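PDB 4F6E: superoxide dismutase [Mn], mitochondrial from Saccharomyces cerevisiae S288C, which catalyses the manganese-dependent dismutation of superoxide radicals to hydrogen peroxide and molecular oxygen in mitochondria. Local coordinates for residues 33-36 with 37-41. The protein carries 2 engineered substitutions. Residues are numbered along the deposited sequence; the frame is centred on the assembly and turned at random.
Sequences TYVN and GFNTA
Val35 and Asn39, one helical turn apart, lie side by side and point the same way. Val35 CG1 touches the amide nitrogen ND2 of Asn39 at 3.7 Å. With Asn39 CG anti to its own carbonyl carbon (chi1 -72°), the amide turns back toward the preceding turn and lies alongside this methyl. A water joins the same amide to the side chain of Asn36: it accepts from Asn39 ND2 at 2.9 Å and donates to Asn36 OD1 at 3.0 Å. Thr40 grips the backbone twice. Its N and its OG1 both donate to Asn36 O, at 2.9 and 3.1 Å, from opposite faces of the carbonyl plane. Further out, Asn36 OD1 also takes a bond from Gln32 NE2, and Asn39 OD1 accepts from Val2 N, so the amide ties the start of the chain to this helix. With an alanine here in place of Asn39, Val2 N would probably lose its acceptor and the water its donor. On the side facing helix 74-86, Tyr34 meets the ring of manganese ligand His81, while Phe38 packs on His74 and on Leu52 of the second subunit. The Val35-Asn39 and Asn36-Thr40 i to i+4 pairs belong to helix 31-52 of the alpha-hairpin domain of iron/manganese superoxide dismutases, which brings Tyr34 beside the metal site.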
loop_
_atom_site.group_PDB
_atom_site.type_symbol
_atom_site.label_atom_id
_atom_site.label_comp_id
_atom_site.label_asym_id
_atom_site.label_seq_id
_atom_site.Cartn_x
_atom_site.Cartn_y
_atom_site.Cartn_z
ATOM N N THR A 33 3.421 13.370 20.292
ATOM C CA THR A 33 4.417 12.634 19.515
ATOM C C THR A 33 4.366 13.028 18.039
ATOM O O THR A 33 5.409 13.229 17.399
ATOM C CB THR A 33 4.252 11.124 19.690
ATOM O OG1 THR A 33 4.544 10.782 21.053
ATOM C CG2 THR A 33 5.195 10.369 18.759
ATOM N N TYR A 34 3.160 13.177 17.497
ATOM C CA TYR A 34 3.018 13.610 16.107
ATOM C C TYR A 34 3.471 15.058 15.916
ATOM O O TYR A 34 4.081 15.378 14.904
ATOM C CB TYR A 34 1.577 13.443 15.612
ATOM C CG TYR A 34 1.094 12.022 15.696
ATOM C CD1 TYR A 34 1.805 10.992 15.092
ATOM C CD2 TYR A 34 -0.045 11.700 16.411
ATOM C CE1 TYR A 34 1.379 9.681 15.184
ATOM C CE2 TYR A 34 -0.484 10.387 16.508
ATOM C CZ TYR A 34 0.235 9.386 15.895
ATOM O OH TYR A 34 -0.204 8.089 15.995
ATOM N N VAL A 35 3.169 15.927 16.878
ATOM C CA VAL A 35 3.678 17.298 16.855
ATOM C C VAL A 35 5.200 17.285 16.746
ATOM O O VAL A 35 5.781 17.921 15.862
ATOM C CB VAL A 35 3.269 18.078 18.132
ATOM C CG1 VAL A 35 4.116 19.334 18.298
ATOM C CG2 VAL A 35 1.776 18.408 18.103
ATOM N N ASN A 36 5.840 16.528 17.634
ATOM C CA ASN A 36 7.298 16.476 17.659
ATOM C C ASN A 36 7.859 15.866 16.387
ATOM O O ASN A 36 8.808 16.392 15.808
ATOM C CB ASN A 36 7.793 15.685 18.865
ATOM C CG ASN A 36 7.478 16.373 20.178
ATOM O OD1 ASN A 36 7.158 17.563 20.209
ATOM N ND2 ASN A 36 7.568 15.626 21.269
ATOM N N GLY A 37 7.264 14.759 15.953
ATOM C CA GLY A 37 7.717 14.073 14.755
ATOM C C GLY A 37 7.587 14.918 13.503
ATOM O O GLY A 37 8.450 14.887 12.635
ATOM N N PHE A 38 6.510 15.692 13.417
ATOM C CA PHE A 38 6.268 16.530 12.243
ATOM C C PHE A 38 7.270 17.680 12.197
ATOM O O PHE A 38 7.879 17.920 11.165
ATOM C CB PHE A 38 4.818 17.031 12.261
ATOM C CG PHE A 38 4.390 17.788 11.031
ATOM C CD1 PHE A 38 4.672 17.332 9.760
ATOM C CD2 PHE A 38 3.608 18.925 11.166
ATOM C CE1 PHE A 38 4.231 18.034 8.633
ATOM C CE2 PHE A 38 3.162 19.630 10.050
ATOM C CZ PHE A 38 3.478 19.185 8.783
ATOM N N ASN A 39 7.446 18.358 13.328
ATOM C CA ASN A 39 8.418 19.438 13.438
ATOM C C ASN A 39 9.815 18.928 13.081
ATOM O O ASN A 39 10.550 19.579 12.339
ATOM C CB ASN A 39 8.399 20.047 14.840
ATOM C CG ASN A 39 7.148 20.884 15.104
ATOM O OD1 ASN A 39 6.552 21.440 14.187
ATOM N ND2 ASN A 39 6.770 20.999 16.375
ATOM N N THR A 40 10.159 17.749 13.596
ATOM C CA THR A 40 11.475 17.168 13.331
ATOM C C THR A 40 11.646 16.847 11.842
ATOM O O THR A 40 12.670 17.172 11.234
ATOM C CB THR A 40 11.699 15.908 14.182
ATOM O OG1 THR A 40 11.870 16.294 15.551
ATOM C CG2 THR A 40 12.942 15.162 13.723
ATOM N N ALA A 41 10.628 16.231 11.255
ATOM C CA ALA A 41 10.681 15.864 9.848
ATOM C C ALA A 41 10.805 17.078 8.924
ATOM O O ALA A 41 11.551 17.053 7.948
ATOM C CB ALA A 41 9.466 15.009 9.468
HETATM O O HOH W 1 8.280 19.861 18.606
#